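Local atomic coordinates of protein BA42 (Bizionia argentinensis, PDB entry 4OA3), a protein that is of unknown function but binds calcium ions and consists of a stand-alone TPM domain. Residues 22-25 / 31-34; 66-71 / 112-117; 83-88 / 123-128. All blocks are in the same frame, centred on the assembly; numbering follows the deposited sequence. Where two conformers were deposited one is given.

Contact 1: 22-25 / 31-34; sequences RDAE and EIRV. With CA (calcium ion), chain B; CA (calcium ion), chain C.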
ATOM      1  N   ARG A  22     -10.270  -3.212  -0.163  1.00 12.94           N
ATOM      2  CA  ARG A  22     -11.584  -2.958   0.419  1.00 14.90           C
ATOM      3  C   ARG A  22     -11.744  -3.642   1.772  1.00 16.56           C
ATOM      4  O   ARG A  22     -12.239  -3.025   2.716  1.00 16.95           O
ATOM      5  CB  ARG A  22     -12.675  -3.436  -0.535  1.00 15.98           C
ATOM      6  CG  ARG A  22     -14.071  -3.065  -0.098  1.00 21.67           C
ATOM      7  CD  ARG A  22     -15.068  -3.247  -1.233  1.00 28.53           C
ATOM      8  NE  ARG A  22     -14.698  -2.441  -2.396  1.00 28.71           N
ATOM      9  CZ  ARG A  22     -14.883  -1.127  -2.521  1.00 42.88           C
ATOM     10  NH1 ARG A  22     -15.473  -0.431  -1.555  1.00 23.45           N
ATOM     11  NH2 ARG A  22     -14.496  -0.502  -3.620  1.00 36.17           N
ATOM     12  N   ASP A  23     -11.258  -4.849   1.892  1.00 15.53           N
ATOM     13  CA  ASP A  23     -11.339  -5.594   3.156  1.00 15.94           C
ATOM     14  C   ASP A  23     -10.447  -4.972   4.214  1.00 18.67           C
ATOM     15  O   ASP A  23     -10.875  -4.787   5.358  1.00 17.78           O
ATOM     16  CB  ASP A  23     -10.966  -7.073   2.950  1.00 17.94           C
ATOM     17  CG  ASP A  23     -11.963  -7.878   2.145  1.00 33.37           C
ATOM     18  OD1 ASP A  23     -13.164  -7.541   2.183  1.00 36.36           O
ATOM     19  OD2 ASP A  23     -11.551  -8.893   1.528  1.00 39.17           O
ATOM     20  N   ALA A  24      -9.214  -4.581   3.842  1.00 15.12           N
ATOM     21  CA  ALA A  24      -8.311  -3.938   4.786  1.00 14.62           C
ATOM     22  C   ALA A  24      -8.881  -2.638   5.340  1.00 17.29           C
ATOM     23  O   ALA A  24      -8.725  -2.325   6.509  1.00 16.30           O
ATOM     24  CB  ALA A  24      -6.979  -3.665   4.109  1.00 15.09           C
ATOM     25  N   GLU A  25      -9.560  -1.850   4.480  1.00 13.42           N
ATOM     26  CA  GLU A  25     -10.136  -0.590   4.890  1.00 14.27           C
ATOM     27  C   GLU A  25     -11.418  -0.729   5.725  1.00 16.48           C
ATOM     28  O   GLU A  25     -11.971   0.287   6.151  1.00 18.05           O
ATOM     29  CB  GLU A  25     -10.378   0.306   3.651  1.00 14.43           C
ATOM     30  CG  GLU A  25      -9.072   0.771   3.013  1.00 14.01           C
ATOM     31  CD  GLU A  25      -9.242   1.774   1.891  1.00 17.04           C
ATOM     32  OE1 GLU A  25     -10.408   2.097   1.551  1.00 14.83           O
ATOM     33  OE2 GLU A  25      -8.216   2.240   1.333  1.00 14.61           O
ATOM     34  N   GLU A  31      -5.956   4.420   4.676  1.00 14.46           N
ATOM     35  CA  GLU A  31      -6.293   4.235   3.270  1.00 14.01           C
ATOM     36  C   GLU A  31      -5.109   3.690   2.532  1.00 14.74           C
ATOM     37  O   GLU A  31      -3.996   4.177   2.744  1.00 16.49           O
ATOM     38  CB  GLU A  31      -6.724   5.546   2.680  1.00 13.68           C
ATOM     39  CG  GLU A  31      -8.033   6.081   3.264  1.00 13.58           C
ATOM     40  CD  GLU A  31      -9.292   5.603   2.574  1.00 17.75           C
ATOM     41  OE1 GLU A  31      -9.219   5.295   1.357  1.00 16.27           O
ATOM     42  OE2 GLU A  31     -10.360   5.514   3.239  1.00 16.26           O
ATOM     43  N   ILE A  32      -5.308   2.676   1.711  1.00 11.54           N
ATOM     44  CA  ILE A  32      -4.214   1.979   1.036  1.00 12.46           C
ATOM     45  C   ILE A  32      -4.340   2.032  -0.464  1.00 13.27           C
ATOM     46  O   ILE A  32      -5.405   1.791  -0.994  1.00 12.76           O
ATOM     47  CB  ILE A  32      -4.159   0.488   1.494  1.00 14.21           C
ATOM     48  CG1 ILE A  32      -3.936   0.388   2.997  1.00 14.46           C
ATOM     49  CG2 ILE A  32      -3.080  -0.283   0.707  1.00 15.21           C
ATOM     50  CD1 ILE A  32      -4.346  -0.912   3.578  1.00 17.90           C
ATOM     51  N   ARG A  33      -3.228   2.339  -1.178  1.00 13.37           N
ATOM     52  CA  ARG A  33      -3.169   2.181  -2.628  1.00 13.59           C
ATOM     53  C   ARG A  33      -1.890   1.501  -3.034  1.00 13.56           C
ATOM     54  O   ARG A  33      -0.881   1.542  -2.308  1.00 14.27           O
ATOM     55  CB  ARG A  33      -3.253   3.503  -3.401  1.00 13.16           C
ATOM     56  CG  ARG A  33      -4.573   4.216  -3.165  1.00 11.88           C
ATOM     57  CD  ARG A  33      -4.833   5.342  -4.142  1.00 14.05           C
ATOM     58  NE  ARG A  33      -5.024   4.798  -5.485  1.00 13.59           N
ATOM     59  CZ  ARG A  33      -5.058   5.527  -6.584  1.00 15.12           C
ATOM     60  NH1 ARG A  33      -4.906   6.840  -6.519  1.00 16.88           N
ATOM     61  NH2 ARG A  33      -5.229   4.948  -7.759  1.00 16.56           N
ATOM     62  N   VAL A  34      -1.939   0.850  -4.180  1.00 13.45           N
ATOM     63  CA  VAL A  34      -0.807   0.235  -4.845  1.00 11.73           C
ATOM     64  C   VAL A  34      -0.516   1.029  -6.102  1.00 13.07           C
ATOM     65  O   VAL A  34      -1.447   1.404  -6.830  1.00 13.15           O
ATOM     66  CB  VAL A  34      -1.106  -1.228  -5.203  1.00 13.85           C
ATOM     67  CG1 VAL A  34      -0.011  -1.865  -6.056  1.00 14.59           C
ATOM     68  CG2 VAL A  34      -1.327  -2.059  -3.949  1.00 14.35           C
TER
HETATM   69 CA    CA B 201      -9.666   3.596  -0.234  1.00 13.86          CA
HETATM   70 CA    CA C 202     -11.816   4.826   4.928  1.00 16.44          CA
HETATM   71  O   HOH W   1     -12.447   3.201   3.162  1.00 16.32           O
HETATM   72  O   HOH W   2      -7.457   3.629  -1.170  1.00 13.55           O
HETATM   73  O   HOH W   3     -10.282   3.181   5.702  1.00 15.61           O
HETATM   74  O   HOH W   4     -10.670   6.613   6.143  1.00 16.20           O
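Glu-25 and Glu-31 bring the backbones of 22-25 and 31-34 nearest, their CA atoms 6.4 Å apart, where the chain leaves helix 11-24 and, after a five-residue loop, starts strand 31-37. The side chain of Glu-25 runs extended from CG onward and delivers its carboxylate to the first residues of the strand. There OE2 accepts the backbone N-H of Ile-32 through its anti lone pair, N to OE2 being 3.0 Å and the angle at the hydrogen 165°. Both oxygens of the same carboxylate also chelate one calcium ion, OE1 and OE2 of Glu-25 each lying 2.5 Å from it. OE2 is thus gripped by a metal and an amide at once, which fixes the rotation of the group.

Glu-31 bends at its second torsion (chi2 -88°), bringing its carboxylate back toward the helix end, across that of Glu-25, with the two planes 58° apart. Its OE1 reaches the first calcium at 2.4 Å and its OE2 a second calcium at 2.3 Å, so this one carboxylate bridges the two-calcium site of this TPM-domain protein, set at the junction of helix 11-24 and strand 31-37. OE1 of Glu-31 comes within 3.2 Å of OE2 of Glu-25, a proximity of like charges that the shared cation probably offsets. Asp-137, Leu-139 and Asn-141 complete the first site, Asp-135 and Ile-136 add to the second, and the N-H of Glu-138 bonds to Glu-31 OE2. Water adds two bonds: one molecule on the first calcium donates to Ile-32 O, and one on the second donates to Glu-25 OE1, joining the two coordination shells. Away from the metals, CB of Ala-24 meets the CD1 end of Ile-32 at 3.8 Å, and Ile-118 of helix 110-128 packs against Ala-24 as well.

Contact 2: 66-71 / 112-117; sequences VLIYVA and QGLVDG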
ATOM      1  N   VAL A  66      -1.373   5.264   2.865  0.50 13.99           N
ATOM      2  CA  VAL A  66      -0.119   4.557   2.658  0.50 12.27           C
ATOM      3  C   VAL A  66      -0.112   4.049   1.229  0.50 13.55           C
ATOM      4  O   VAL A  66      -1.128   3.552   0.746  0.50 13.36           O
ATOM      5  CB  VAL A  66       0.162   3.425   3.686  0.50 14.40           C
ATOM      6  CG1 VAL A  66      -0.952   2.388   3.699  0.50 13.41           C
ATOM      7  CG2 VAL A  66       1.513   2.753   3.425  0.50 14.22           C
ATOM      8  N   LEU A  67       1.028   4.236   0.547  1.00 12.83           N
ATOM      9  CA  LEU A  67       1.270   3.762  -0.794  1.00 12.46           C
ATOM     10  C   LEU A  67       2.221   2.578  -0.732  1.00 14.55           C
ATOM     11  O   LEU A  67       3.293   2.669  -0.121  1.00 14.06           O
ATOM     12  CB  LEU A  67       1.936   4.865  -1.647  1.00 12.70           C
ATOM     13  CG  LEU A  67       2.305   4.468  -3.072  1.00 14.99           C
ATOM     14  CD1 LEU A  67       1.079   4.105  -3.892  1.00 15.89           C
ATOM     15  CD2 LEU A  67       3.056   5.602  -3.756  1.00 16.32           C
ATOM     16  N   ILE A  68       1.840   1.479  -1.372  1.00 12.54           N
ATOM     17  CA  ILE A  68       2.697   0.355  -1.671  1.00 12.58           C
ATOM     18  C   ILE A  68       3.157   0.563  -3.112  1.00 14.57           C
ATOM     19  O   ILE A  68       2.409   0.371  -4.064  1.00 13.71           O
ATOM     20  CB  ILE A  68       2.009  -0.989  -1.495  1.00 15.25           C
ATOM     21  CG1 ILE A  68       1.541  -1.137  -0.055  1.00 15.38           C
ATOM     22  CG2 ILE A  68       2.959  -2.146  -1.900  1.00 16.95           C
ATOM     23  CD1 ILE A  68       0.647  -2.414   0.178  1.00 16.39           C
ATOM     24  N   TYR A  69       4.377   1.040  -3.240  1.00 14.20           N
ATOM     25  CA  TYR A  69       4.997   1.337  -4.524  1.00 14.23           C
ATOM     26  C   TYR A  69       5.840   0.158  -4.989  1.00 15.23           C
ATOM     27  O   TYR A  69       6.688  -0.306  -4.222  1.00 15.26           O
ATOM     28  CB  TYR A  69       5.869   2.591  -4.360  1.00 14.91           C
ATOM     29  CG  TYR A  69       6.776   2.847  -5.524  1.00 15.48           C
ATOM     30  CD1 TYR A  69       8.034   2.266  -5.585  1.00 16.71           C
ATOM     31  CD2 TYR A  69       6.361   3.613  -6.598  1.00 15.14           C
ATOM     32  CE1 TYR A  69       8.847   2.422  -6.694  1.00 17.41           C
ATOM     33  CE2 TYR A  69       7.203   3.846  -7.675  1.00 15.69           C
ATOM     34  CZ  TYR A  69       8.398   3.150  -7.767  1.00 16.02           C
ATOM     35  OH  TYR A  69       9.302   3.306  -8.794  1.00 17.61           O
ATOM     36  N   VAL A  70       5.618  -0.310  -6.189  1.00 14.50           N
ATOM     37  CA  VAL A  70       6.370  -1.418  -6.745  1.00 14.65           C
ATOM     38  C   VAL A  70       7.014  -1.078  -8.078  1.00 17.86           C
ATOM     39  O   VAL A  70       6.347  -0.594  -8.976  1.00 17.01           O
ATOM     40  CB  VAL A  70       5.502  -2.674  -6.893  1.00 19.96           C
ATOM     41  CG1 VAL A  70       6.347  -3.881  -7.295  1.00 20.74           C
ATOM     42  CG2 VAL A  70       4.719  -2.962  -5.613  1.00 20.49           C
ATOM     43  N   ALA A  71       8.316  -1.396  -8.183  1.00 18.32           N
ATOM     44  CA  ALA A  71       9.089  -1.323  -9.415  1.00 20.01           C
ATOM     45  C   ALA A  71       9.146  -2.774  -9.897  1.00 23.98           C
ATOM     46  O   ALA A  71       9.899  -3.568  -9.343  1.00 24.10           O
ATOM     47  CB  ALA A  71      10.487  -0.777  -9.138  1.00 21.35           C
ATOM     48  N   GLN A 112      -0.109 -12.566  -4.789  1.00 18.25           N
ATOM     49  CA  GLN A 112      -0.227 -12.928  -3.387  1.00 17.84           C
ATOM     50  C   GLN A 112       0.593 -12.047  -2.454  1.00 16.22           C
ATOM     51  O   GLN A 112       0.173 -11.774  -1.328  1.00 16.28           O
ATOM     52  CB  GLN A 112       0.137 -14.415  -3.160  1.00 19.55           C
ATOM     53  CG  GLN A 112      -0.475 -14.968  -1.887  1.00 22.36           C
ATOM     54  CD  GLN A 112      -1.989 -14.924  -1.920  1.00 21.31           C
ATOM     55  OE1 GLN A 112      -2.621 -15.388  -2.878  1.00 26.39           O
ATOM     56  NE2 GLN A 112      -2.604 -14.338  -0.908  1.00 22.09           N
ATOM     57  N   GLY A 113       1.740 -11.596  -2.906  1.00 15.73           N
ATOM     58  CA  GLY A 113       2.535 -10.677  -2.108  1.00 14.98           C
ATOM     59  C   GLY A 113       1.789  -9.389  -1.836  1.00 17.06           C
ATOM     60  O   GLY A 113       1.788  -8.868  -0.723  1.00 16.52           O
ATOM     61  N   LEU A 114       1.135  -8.853  -2.886  1.00 16.06           N
ATOM     62  CA  LEU A 114       0.396  -7.612  -2.672  1.00 15.70           C
ATOM     63  C   LEU A 114      -0.806  -7.852  -1.787  1.00 15.52           C
ATOM     64  O   LEU A 114      -1.063  -7.059  -0.890  1.00 14.69           O
ATOM     65  CB  LEU A 114      -0.034  -7.041  -4.010  1.00 15.63           C
ATOM     66  CG  LEU A 114       1.139  -6.489  -4.841  1.00 18.47           C
ATOM     67  CD1 LEU A 114       0.687  -6.093  -6.232  1.00 17.78           C
ATOM     68  CD2 LEU A 114       1.788  -5.275  -4.132  1.00 21.43           C
ATOM     69  N   VAL A 115      -1.553  -8.930  -1.999  1.00 15.49           N
ATOM     70  CA  VAL A 115      -2.717  -9.204  -1.149  1.00 14.83           C
ATOM     71  C   VAL A 115      -2.298  -9.372   0.300  1.00 16.77           C
ATOM     72  O   VAL A 115      -2.920  -8.813   1.207  1.00 16.02           O
ATOM     73  CB  VAL A 115      -3.452 -10.457  -1.647  1.00 17.27           C
ATOM     74  CG1 VAL A 115      -4.456 -10.980  -0.605  1.00 17.57           C
ATOM     75  CG2 VAL A 115      -4.157 -10.162  -2.973  1.00 16.70           C
ATOM     76  N   ASP A 116      -1.243 -10.159   0.527  1.00 16.47           N
ATOM     77  CA  ASP A 116      -0.764 -10.396   1.894  1.00 16.96           C
ATOM     78  C   ASP A 116      -0.231  -9.155   2.573  1.00 15.81           C
ATOM     79  O   ASP A 116      -0.478  -8.933   3.769  1.00 17.40           O
ATOM     80  CB  ASP A 116       0.314 -11.479   1.904  1.00 18.47           C
ATOM     81  CG  ASP A 116      -0.195 -12.871   1.596  1.00 22.62           C
ATOM     82  OD1 ASP A 116      -1.451 -13.054   1.477  1.00 21.10           O
ATOM     83  OD2 ASP A 116       0.637 -13.778   1.472  1.00 20.24           O
ATOM     84  N   GLY A 117       0.454  -8.300   1.813  1.00 14.79           N
ATOM     85  CA  GLY A 117       0.928  -7.043   2.342  1.00 14.68           C
ATOM     86  C   GLY A 117      -0.210  -6.119   2.697  1.00 15.26           C
ATOM     87  O   GLY A 117      -0.175  -5.462   3.727  1.00 15.71           O
TER
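Helix-on-sheet packing in the alpha/beta fold of the TPM domain brings Leu-114 of helix 110-128 against Ile-68 and Val-70 of strand 65-71. Alternation along the strand points these two residues toward the helix, while Tyr-69 between them points away. The backbones stay well apart, the CA atoms of Ile-68 and Leu-114 being 8.4 Å from each other, and the interval is bridged by methyl groups.

A single branch of Leu-114 does the touching. Its CD2 lies 4.0 Å from CG2 of Ile-68 and likewise 4.0 Å from CG2 of Val-70, spanning two successive residues of that strand face. With CG1 beside the backbone N (chi1 -60°), CG2 of Ile-68 stands anti to that nitrogen and faces the leucine methyl; the two side chains lie alongside, pointing opposite ways. About one turn on, Gly-117 presents bare backbone to the other branch of Ile-68, with its CA 5.1 Å from Ile-68 CD1. Elsewhere on the helix, NE2 of Gln-112 donates to OD1 of Asp-116 at 2.9 Å; the bond lies in the amide plane but meets the carboxylate from above its plane, and it links successive turns without taking part in the packing.

Strand 65-71 runs between strands 31-37 and 76-81, which supply Leu-36 and Phe-77 as neighbours of Val-70. On the other face of the sheet Leu-67 and Tyr-69 pack on helix 44-54, so the strand is sandwiched between two helices.

Contact 3: 83-88 / 123-128; sequences KGINDV and MALAKY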
ATOM      1  N   LYS A  83       2.311  11.488   7.011  1.00 18.70           N
ATOM      2  CA  LYS A  83       2.775  12.036   8.279  1.00 19.47           C
ATOM      3  C   LYS A  83       2.017  11.571   9.505  1.00 22.27           C
ATOM      4  O   LYS A  83       2.630  11.407  10.556  1.00 21.87           O
ATOM      5  CB  LYS A  83       2.787  13.568   8.231  1.00 22.07           C
ATOM      6  CG  LYS A  83       3.525  14.189   9.411  1.00 28.76           C
ATOM      7  CD  LYS A  83       3.676  15.690   9.258  1.00 38.75           C
ATOM      8  CE  LYS A  83       4.270  16.337  10.496  1.00 49.01           C
ATOM      9  NZ  LYS A  83       3.313  17.283  11.134  1.00 64.08           N
ATOM     10  N   GLY A  84       0.711  11.372   9.392  1.00 18.47           N
ATOM     11  CA  GLY A  84      -0.101  10.919  10.516  1.00 18.78           C
ATOM     12  C   GLY A  84       0.378   9.591  11.044  1.00 20.62           C
ATOM     13  O   GLY A  84       0.405   9.353  12.262  1.00 22.05           O
ATOM     14  N   ILE A  85       0.808   8.706  10.142  1.00 17.21           N
ATOM     15  CA  ILE A  85       1.363   7.428  10.522  1.00 16.47           C
ATOM     16  C   ILE A  85       2.733   7.621  11.143  1.00 20.82           C
ATOM     17  O   ILE A  85       3.015   7.120  12.229  1.00 19.42           O
ATOM     18  CB  ILE A  85       1.421   6.482   9.282  1.00 18.05           C
ATOM     19  CG1 ILE A  85      -0.025   6.144   8.837  1.00 18.03           C
ATOM     20  CG2 ILE A  85       2.206   5.191   9.610  1.00 18.40           C
ATOM     21  CD1 ILE A  85      -0.166   5.672   7.406  1.00 17.47           C
ATOM     22  N   ASN A  86       3.618   8.320  10.443  1.00 19.49           N
ATOM     23  CA  ASN A  86       4.986   8.453  10.922  1.00 20.38           C
ATOM     24  C   ASN A  86       5.089   9.157  12.289  1.00 23.78           C
ATOM     25  O   ASN A  86       6.016   8.857  13.049  1.00 24.35           O
ATOM     26  CB  ASN A  86       5.819   9.172   9.881  1.00 19.55           C
ATOM     27  CG  ASN A  86       5.921   8.424   8.567  1.00 28.93           C
ATOM     28  OD1 ASN A  86       5.864   7.194   8.516  1.00 25.03           O
ATOM     29  ND2 ASN A  86       6.044   9.149   7.468  1.00 29.52           N
ATOM     30  N   ASP A  87       4.146  10.050  12.615  1.00 22.39           N
ATOM     31  CA  ASP A  87       4.158  10.773  13.901  1.00 22.58           C
ATOM     32  C   ASP A  87       3.878   9.857  15.093  1.00 27.77           C
ATOM     33  O   ASP A  87       4.201  10.237  16.223  1.00 27.67           O
ATOM     34  CB  ASP A  87       3.069  11.858  13.945  1.00 24.16           C
ATOM     35  CG  ASP A  87       3.307  13.133  13.145  1.00 32.24           C
ATOM     36  OD1 ASP A  87       4.469  13.378  12.739  1.00 33.81           O
ATOM     37  OD2 ASP A  87       2.347  13.931  13.003  1.00 37.00           O
ATOM     38  N   VAL A  88       3.219   8.710  14.885  1.00 23.13           N
ATOM     39  CA  VAL A  88       2.825   7.829  16.007  1.00 21.47           C
ATOM     40  C   VAL A  88       3.409   6.430  16.064  1.00 26.44           C
ATOM     41  O   VAL A  88       3.442   5.850  17.146  1.00 26.43           O
ATOM     42  CB  VAL A  88       1.286   7.780  16.148  1.00 25.23           C
ATOM     43  CG1 VAL A  88       0.716   9.172  16.354  1.00 25.66           C
ATOM     44  CG2 VAL A  88       0.608   7.061  14.963  1.00 24.41           C
ATOM     45  N   MET A 123      -4.145  -4.427   9.266  1.00 17.00           N
ATOM     46  CA  MET A 123      -4.046  -4.884  10.671  1.00 19.97           C
ATOM     47  C   MET A 123      -3.038  -4.016  11.444  1.00 21.43           C
ATOM     48  O   MET A 123      -3.282  -3.677  12.601  1.00 19.53           O
ATOM     49  CB  MET A 123      -3.579  -6.348  10.748  1.00 23.71           C
ATOM     50  CG  MET A 123      -4.413  -7.357  10.001  1.00 30.53           C
ATOM     51  SD  MET A 123      -5.620  -8.179  11.025  1.00 38.67           S
ATOM     52  CE  MET A 123      -6.861  -6.875  11.051  1.00 35.20           C
ATOM     53  N   ALA A 124      -1.927  -3.624  10.809  1.00 16.42           N
ATOM     54  CA  ALA A 124      -0.961  -2.727  11.468  1.00 16.15           C
ATOM     55  C   ALA A 124      -1.550  -1.356  11.693  1.00 19.30           C
ATOM     56  O   ALA A 124      -1.457  -0.786  12.779  1.00 18.71           O
ATOM     57  CB  ALA A 124       0.286  -2.595  10.610  1.00 18.02           C
ATOM     58  N   LEU A 125      -2.185  -0.799  10.666  1.00 15.44           N
ATOM     59  CA  LEU A 125      -2.816   0.511  10.780  1.00 16.79           C
ATOM     60  C   LEU A 125      -3.937   0.516  11.790  1.00 18.19           C
ATOM     61  O   LEU A 125      -4.133   1.531  12.468  1.00 18.14           O
ATOM     62  CB  LEU A 125      -3.343   0.967   9.420  1.00 16.57           C
ATOM     63  CG  LEU A 125      -2.238   1.335   8.428  1.00 18.76           C
ATOM     64  CD1 LEU A 125      -2.823   1.386   7.010  1.00 18.72           C
ATOM     65  CD2 LEU A 125      -1.579   2.658   8.797  1.00 20.48           C
ATOM     66  N   ALA A 126      -4.655  -0.612  11.913  1.00 16.90           N
ATOM     67  CA  ALA A 126      -5.776  -0.716  12.863  1.00 16.94           C
ATOM     68  C   ALA A 126      -5.342  -0.450  14.301  1.00 20.56           C
ATOM     69  O   ALA A 126      -6.139   0.067  15.082  1.00 21.00           O
ATOM     70  CB  ALA A 126      -6.411  -2.092  12.774  1.00 17.35           C
ATOM     71  N   LYS A 127      -4.085  -0.740  14.614  1.00 18.68           N
ATOM     72  CA  LYS A 127      -3.553  -0.537  15.955  1.00 18.06           C
ATOM     73  C   LYS A 127      -3.614   0.909  16.356  1.00 24.65           C
ATOM     74  O   LYS A 127      -3.947   1.229  17.493  1.00 25.72           O
ATOM     75  CB  LYS A 127      -2.126  -1.078  16.050  1.00 19.44           C
ATOM     76  CG  LYS A 127      -1.479  -0.852  17.393  1.00 25.79           C
ATOM     77  CD  LYS A 127      -0.313  -1.766  17.588  1.00 25.69           C
ATOM     78  CE  LYS A 127       0.467  -1.313  18.810  1.00 30.42           C
ATOM     79  NZ  LYS A 127       1.462  -2.344  19.212  1.00 31.28           N
ATOM     80  N   TYR A 128      -3.283   1.807  15.416  1.00 21.13           N
ATOM     81  CA  TYR A 128      -3.252   3.242  15.650  1.00 19.84           C
ATOM     82  C   TYR A 128      -4.428   4.030  15.088  1.00 22.47           C
ATOM     83  O   TYR A 128      -4.656   5.166  15.505  1.00 23.59           O
ATOM     84  CB  TYR A 128      -1.964   3.796  15.022  1.00 20.49           C
ATOM     85  CG  TYR A 128      -0.720   3.223  15.667  1.00 20.57           C
ATOM     86  CD1 TYR A 128      -0.140   3.839  16.765  1.00 22.56           C
ATOM     87  CD2 TYR A 128      -0.103   2.093  15.152  1.00 21.87           C
ATOM     88  CE1 TYR A 128       0.971   3.290  17.396  1.00 24.38           C
ATOM     89  CE2 TYR A 128       1.013   1.529  15.775  1.00 23.98           C
ATOM     90  CZ  TYR A 128       1.576   2.165  16.868  1.00 28.66           C
ATOM     91  OH  TYR A 128       2.677   1.645  17.510  1.00 32.42           O
TER
HETATM   92  O   HOH W   5       4.879   3.842  18.628  1.00 45.24           O
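Apolar packing joins segment 83-88 to the C-terminal part of helix 110-128 at two points. In the buried one, CD2 of Leu-125 sits against the end of Ile-85, 3.6 Å from its CD1 and 3.8 Å from its CG1, and the two side chains run roughly perpendicular. In the more exposed one, CG2 of Val-88 stands between its own backbone N and carbonyl carbon, which puts it 3.8 Å from CD1 of the Tyr-128 ring. The carbonyl O of Val-88 approaches that ring obliquely, 3.6 Å from CE1 of Tyr-128.

The polar link across the contact runs through water: one molecule donates to Val-88 O at 2.9 Å and makes a weak bond to Tyr-128 OH. An alanine in place of Tyr-128 would remove the ring and hydroxyl and would probably open a gap beside CG2 of Val-88 and leave the water held from one side of the contact. Internal to 83-88, Lys-83 and Asp-87 form a long salt bridge.

Methyl groups, one ring and a bridging water make up the contact, which has no direct hydrogen bond between the segments, so it rests mainly on shape and apolar packing.

From the N terminus, contact 1 comes first and closes a short loop, joining the end of helix 11-24 to the start of strand 31-37 beside the calcium ions. It is complete before contact 2 opens at strand 65-71, the neighbour of 31-37 in the sheet; backbone bonds such as Val-66 N to Glu-31 O connect the two. Contacts 2 and 3 close far longer loops and cross: 83-88 lies between 66-71 and 112-117 in the chain, while its partner 123-128 comes after both. Helix 110-128 packs on the sheet through 112-117 and on 83-88 through 123-128. Leu-125 ties the layers further, its CD1 packing on Val-66 and, more loosely, Ile-32.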